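Local coordinates for metallopeptidase family protein (Thermus thermophilus, PDB 2EJQ) that probably acts as a zincin-like metallopeptidase and binds metal ions, though its substrate and precise role remain unknown, at residues 24-29 and 65-70; 32-37 and 72-77. The protein carries 1 engineered substitution. All coordinates share one frame; numbering follows the deposited sequence.

Contact 1: residues 24-29 and 65-70; sequences GLQGVH and GRHIAL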
loop_
_atom_site.group_PDB
_atom_site.type_symbol
_atom_site.label_atom_id
_atom_site.label_comp_id
_atom_site.label_asym_id
_atom_site.label_seq_id
_atom_site.Cartn_x
_atom_site.Cartn_y
_atom_site.Cartn_z
ATOM N N GLY A 24 -12.463 2.528 7.595
ATOM C CA GLY A 24 -12.197 1.109 7.717
ATOM C C GLY A 24 -10.741 0.761 7.531
ATOM O O GLY A 24 -10.339 -0.384 7.747
ATOM N N LEU A 25 -9.955 1.756 7.121
ATOM C CA LEU A 25 -8.522 1.571 6.897
ATOM C C LEU A 25 -7.711 2.237 8.016
ATOM O O LEU A 25 -7.883 3.426 8.317
ATOM C CB LEU A 25 -8.117 2.169 5.543
ATOM C CG LEU A 25 -6.632 2.160 5.156
ATOM C CD1 LEU A 25 -6.197 0.751 4.797
ATOM C CD2 LEU A 25 -6.396 3.091 3.977
ATOM N N GLN A 26 -6.847 1.447 8.646
ATOM C CA GLN A 26 -5.998 1.937 9.722
ATOM C C GLN A 26 -4.923 2.893 9.195
ATOM O O GLN A 26 -4.628 3.910 9.815
ATOM C CB GLN A 26 -5.340 0.752 10.447
ATOM C CG GLN A 26 -6.324 -0.094 11.243
ATOM C CD GLN A 26 -7.234 0.757 12.118
ATOM O OE1 GLN A 26 -6.765 1.563 12.924
ATOM N NE2 GLN A 26 -8.540 0.583 11.959
ATOM N N GLY A 27 -4.333 2.566 8.052
ATOM C CA GLY A 27 -3.317 3.439 7.505
ATOM C C GLY A 27 -2.333 2.786 6.557
ATOM O O GLY A 27 -2.449 1.608 6.212
ATOM N N VAL A 28 -1.350 3.587 6.156
ATOM C CA VAL A 28 -0.309 3.177 5.237
ATOM C C VAL A 28 0.987 2.812 5.978
ATOM O O VAL A 28 1.470 3.571 6.823
ATOM C CB VAL A 28 -0.009 4.330 4.248
ATOM C CG1 VAL A 28 1.036 3.898 3.216
ATOM C CG2 VAL A 28 -1.309 4.773 3.566
ATOM N N HIS A 29 1.533 1.640 5.667
ATOM C CA HIS A 29 2.791 1.181 6.258
ATOM C C HIS A 29 3.908 1.297 5.210
ATOM O O HIS A 29 3.731 0.896 4.062
ATOM C CB HIS A 29 2.694 -0.288 6.696
ATOM C CG HIS A 29 1.882 -0.510 7.935
ATOM N ND1 HIS A 29 2.045 0.242 9.077
ATOM C CD2 HIS A 29 0.928 -1.429 8.224
ATOM C CE1 HIS A 29 1.228 -0.202 10.016
ATOM N NE2 HIS A 29 0.539 -1.216 9.524
ATOM N N GLY A 65 -6.646 -5.079 11.569
ATOM C CA GLY A 65 -6.827 -3.851 10.820
ATOM C C GLY A 65 -6.552 -4.041 9.342
ATOM O O GLY A 65 -6.111 -5.104 8.906
ATOM N N ARG A 66 -6.836 -3.003 8.566
ATOM C CA ARG A 66 -6.608 -3.033 7.132
ATOM C C ARG A 66 -5.536 -2.005 6.826
ATOM O O ARG A 66 -5.588 -0.865 7.303
ATOM C CB ARG A 66 -7.909 -2.728 6.399
ATOM C CG ARG A 66 -8.897 -3.872 6.524
ATOM C CD ARG A 66 -10.310 -3.429 6.234
ATOM N NE ARG A 66 -11.238 -4.547 6.302
ATOM C CZ ARG A 66 -11.418 -5.438 5.332
ATOM N NH1 ARG A 66 -10.738 -5.348 4.197
ATOM N NH2 ARG A 66 -12.285 -6.430 5.501
ATOM N N HIS A 67 -4.556 -2.417 6.032
ATOM C CA HIS A 67 -3.432 -1.553 5.710
ATOM C C HIS A 67 -3.009 -1.574 4.255
ATOM O O HIS A 67 -3.248 -2.538 3.528
ATOM C CB HIS A 67 -2.206 -1.978 6.537
ATOM C CG HIS A 67 -2.513 -2.249 7.976
ATOM N ND1 HIS A 67 -2.593 -1.240 8.915
ATOM C CD2 HIS A 67 -2.822 -3.393 8.620
ATOM C CE1 HIS A 67 -2.943 -1.759 10.077
ATOM N NE2 HIS A 67 -3.091 -3.062 9.931
ATOM N N ILE A 68 -2.356 -0.488 3.858
ATOM C CA ILE A 68 -1.765 -0.378 2.538
ATOM C C ILE A 68 -0.260 -0.431 2.873
ATOM O O ILE A 68 0.205 0.281 3.766
ATOM C CB ILE A 68 -2.079 0.974 1.867
ATOM C CG1 ILE A 68 -3.579 1.046 1.552
ATOM C CG2 ILE A 68 -1.212 1.133 0.601
ATOM C CD1 ILE A 68 -4.031 2.373 0.945
ATOM N N ALA A 69 0.491 -1.293 2.207
ATOM C CA ALA A 69 1.925 -1.364 2.456
ATOM C C ALA A 69 2.666 -0.852 1.229
ATOM O O ALA A 69 2.256 -1.118 0.100
ATOM C CB ALA A 69 2.334 -2.796 2.747
ATOM N N LEU A 70 3.742 -0.102 1.458
ATOM C CA LEU A 70 4.573 0.411 0.378
ATOM C C LEU A 70 5.979 -0.156 0.595
ATOM O O LEU A 70 6.456 -0.235 1.730
ATOM C CB LEU A 70 4.603 1.945 0.380
ATOM C CG LEU A 70 3.354 2.689 -0.130
ATOM C CD1 LEU A 70 3.603 4.189 -0.120
ATOM C CD2 LEU A 70 3.023 2.243 -1.533
HETATM O O HOH W 1 -8.991 -1.623 9.717
#
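H29 and H67 both turn CG anti to their carbonyl carbons (chi1 -74° and -45°), which brings the two imidazoles together above the parallel strand pair 27-31/67-71. This pair belongs to the mixed three-stranded sheet of the zincin-like fold, in which strand 47-50 runs antiparallel along the other edge of 67-71. The ring planes are inclined by 33°, and NE2 of H29 lies over one face of the H67 ring, toward its rim, 3.2 Å from ND1. NE2 of H67 itself bonds to L64 O, which helps fix the ring's rotation. CB of Q26 reaches CE1 of H67 at 3.5 Å. Below the imidazoles, H29 joins the neighbouring strand through both backbone polar atoms: its N donates to I68 O (2.7 Å) and its O accepts from L70 N (2.8 Å). I68 N to G27 O continues the ladder toward the strand start. V28, I68 and L70 occupy the opposite surface, facing helices 3-16 and 85-105; there CD2 of L25 meets CD1 of I68 at 3.9 Å, the two side chains crossing at about a right angle. R66, pressed against H100, sends its guanidinium away from the strand pair to Y49, S103 and E62. Where the two segments begin, one water accepts N-H groups from Q26 NE2 and R66 N while donating to G24 O. Close by, R66 O accepts Q26 N at 3.0 Å and is also approached by a methyl, CD1 of L25, at 3.0 Å.

Contact 2: residues 32-37 and 72-77; sequences PEAKPE and YGSFLE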
loop_
_atom_site.group_PDB
_atom_site.type_symbol
_atom_site.label_atom_id
_atom_site.label_comp_id
_atom_site.label_asym_id
_atom_site.label_seq_id
_atom_site.Cartn_x
_atom_site.Cartn_y
_atom_site.Cartn_z
ATOM N N PRO A 32 11.314 -0.499 4.226
ATOM C CA PRO A 32 12.551 -0.236 3.483
ATOM C C PRO A 32 12.872 -1.322 2.463
ATOM O O PRO A 32 13.544 -1.072 1.458
ATOM C CB PRO A 32 13.622 -0.199 4.576
ATOM C CG PRO A 32 12.844 -0.004 5.873
ATOM C CD PRO A 32 11.620 -0.836 5.628
ATOM N N GLU A 33 12.399 -2.533 2.724
ATOM C CA GLU A 33 12.705 -3.647 1.843
ATOM C C GLU A 33 11.974 -3.633 0.508
ATOM O O GLU A 33 10.968 -2.934 0.330
ATOM C CB GLU A 33 12.431 -4.983 2.546
ATOM C CG GLU A 33 13.166 -5.188 3.865
ATOM C CD GLU A 33 12.525 -4.428 5.020
ATOM O OE1 GLU A 33 11.292 -4.214 4.987
ATOM O OE2 GLU A 33 13.251 -4.059 5.969
ATOM N N ALA A 34 12.507 -4.417 -0.430
ATOM C CA ALA A 34 11.932 -4.560 -1.761
ATOM C C ALA A 34 11.111 -5.839 -1.742
ATOM O O ALA A 34 11.313 -6.692 -0.883
ATOM C CB ALA A 34 13.031 -4.677 -2.798
ATOM N N LYS A 35 10.186 -5.981 -2.680
ATOM C CA LYS A 35 9.402 -7.193 -2.726
ATOM C C LYS A 35 9.181 -7.626 -4.157
ATOM O O LYS A 35 8.409 -7.010 -4.899
ATOM C CB LYS A 35 8.054 -7.014 -2.024
ATOM C CG LYS A 35 7.203 -8.280 -2.023
ATOM C CD LYS A 35 6.034 -8.192 -1.047
ATOM C CE LYS A 35 5.237 -9.503 -1.029
ATOM N NZ LYS A 35 4.124 -9.503 -0.028
ATOM N N PRO A 36 9.884 -8.687 -4.577
ATOM C CA PRO A 36 9.715 -9.172 -5.954
ATOM C C PRO A 36 8.307 -9.726 -6.116
ATOM O O PRO A 36 7.670 -10.082 -5.128
ATOM C CB PRO A 36 10.755 -10.289 -6.110
ATOM C CG PRO A 36 11.451 -10.403 -4.795
ATOM C CD PRO A 36 10.877 -9.450 -3.801
ATOM N N GLU A 37 7.796 -9.769 -7.339
ATOM C CA GLU A 37 6.474 -10.356 -7.545
ATOM C C GLU A 37 6.838 -11.828 -7.681
ATOM O O GLU A 37 7.538 -12.199 -8.620
ATOM C CB GLU A 37 5.856 -9.887 -8.853
ATOM C CG GLU A 37 4.353 -10.111 -8.943
ATOM C CD GLU A 37 3.567 -8.926 -8.422
ATOM O OE1 GLU A 37 3.825 -7.799 -8.894
ATOM O OE2 GLU A 37 2.693 -9.113 -7.551
ATOM N N TYR A 72 9.696 0.554 -0.209
ATOM C CA TYR A 72 10.687 1.495 -0.707
ATOM C C TYR A 72 11.736 0.817 -1.587
ATOM O O TYR A 72 12.136 1.364 -2.612
ATOM C CB TYR A 72 11.363 2.212 0.460
ATOM C CG TYR A 72 12.456 3.169 0.038
ATOM C CD1 TYR A 72 12.167 4.273 -0.761
ATOM C CD2 TYR A 72 13.779 2.974 0.445
ATOM C CE1 TYR A 72 13.161 5.160 -1.145
ATOM C CE2 TYR A 72 14.790 3.859 0.066
ATOM C CZ TYR A 72 14.471 4.954 -0.730
ATOM O OH TYR A 72 15.440 5.867 -1.088
ATOM N N GLY A 73 12.166 -0.378 -1.197
ATOM C CA GLY A 73 13.162 -1.089 -1.984
ATOM C C GLY A 73 12.699 -1.412 -3.396
ATOM O O GLY A 73 13.500 -1.418 -4.336
ATOM N N SER A 74 11.409 -1.702 -3.557
ATOM C CA SER A 74 10.877 -2.007 -4.877
ATOM C C SER A 74 10.929 -0.768 -5.760
ATOM O O SER A 74 11.202 -0.875 -6.949
ATOM C CB SER A 74 9.439 -2.512 -4.781
ATOM O OG SER A 74 9.395 -3.781 -4.172
ATOM N N PHE A 75 10.655 0.399 -5.174
ATOM C CA PHE A 75 10.699 1.664 -5.907
ATOM C C PHE A 75 12.123 1.931 -6.417
ATOM O O PHE A 75 12.318 2.370 -7.553
ATOM C CB PHE A 75 10.265 2.843 -5.014
ATOM C CG PHE A 75 8.761 2.984 -4.846
ATOM C CD1 PHE A 75 8.063 2.159 -3.968
ATOM C CD2 PHE A 75 8.051 3.957 -5.559
ATOM C CE1 PHE A 75 6.690 2.295 -3.798
ATOM C CE2 PHE A 75 6.666 4.102 -5.394
ATOM C CZ PHE A 75 5.986 3.273 -4.515
ATOM N N LEU A 76 13.112 1.685 -5.559
ATOM C CA LEU A 76 14.509 1.892 -5.916
ATOM C C LEU A 76 14.903 0.991 -7.074
ATOM O O LEU A 76 15.515 1.448 -8.037
ATOM C CB LEU A 76 15.422 1.616 -4.711
ATOM C CG LEU A 76 15.478 2.740 -3.682
ATOM C CD1 LEU A 76 16.324 2.329 -2.492
ATOM C CD2 LEU A 76 16.053 3.976 -4.339
ATOM N N GLU A 77 14.535 -0.284 -6.985
ATOM C CA GLU A 77 14.860 -1.237 -8.037
ATOM C C GLU A 77 14.341 -0.775 -9.397
ATOM O O GLU A 77 15.059 -0.831 -10.392
ATOM C CB GLU A 77 14.276 -2.617 -7.713
ATOM C CG GLU A 77 14.937 -3.349 -6.539
ATOM C CD GLU A 77 16.383 -3.752 -6.808
ATOM O OE1 GLU A 77 16.786 -3.778 -7.989
ATOM O OE2 GLU A 77 17.114 -4.056 -5.836
#
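S74 meets K35 where the first turn of helix 72-78 docks on the loop 32-37, just beyond the end of strand 27-31 in the zincin-like fold. The CB of S74 lies 4.1 Å from K35 N, and the first torsion (chi1 -69°) puts OG anti to the serine's own carbonyl carbon, directed at the loop backbone. The tip does the work: OG accepts the N-H of K35 at 2.8 Å in a fairly straight bond (162°) and donates its own proton to R45 O, so this buried hydroxyl is held by two hydrogen bonds, one accepted and one donated, and ties helix, loop and the chain before strand 47-50 together. The K35 chain runs extended away from the helix, and its NZ ends in a salt bridge with E48. Next to the serine, G73 has no side chain, which allows A34 to settle directly on the helix backbone: the CA atoms of A34 and G73 are 3.7 Å apart. The methyl of A34 presses on the peptide link that follows, with CB 3.3 Å from G73 C. W44 packs on A34 and also on E77, one turn further along the helix. Toward the start of the helix, G73 N makes a weak, bent hydrogen bond to E33 O (3.2 Å). The Y72 side chain leads away from the loop, its ring meeting F6 and Y3, while L76, seen to bind magnesium in a structure of this protein though none is bound to this chain, packs over one ring face. At the edge of that same ring, near its plane, P32 O lies 4.2 Å from CD2 of Y72.

How the contacts relate
Strands 27-31 and 67-71, paired in contact 1, pass straight into the two elements of contact 2: the first leads into the loop 32-37, the second into helix 72-78. The segments alternate along the chain, and the two centres are about 18 Å apart. Contact 1 adjoins what is probably the active-site helix: I68 touches E96 of an HExxH sequence on helix 85-105, a pattern characteristic of zincins, with no metal bound here. Contact 2 instead holds L76, which with A79 has been seen to bind magnesium in a structure of this protein; the side chain of E77 is about 7 Å from that of A79. The side chains of L70 and L76 are about 12 Å apart.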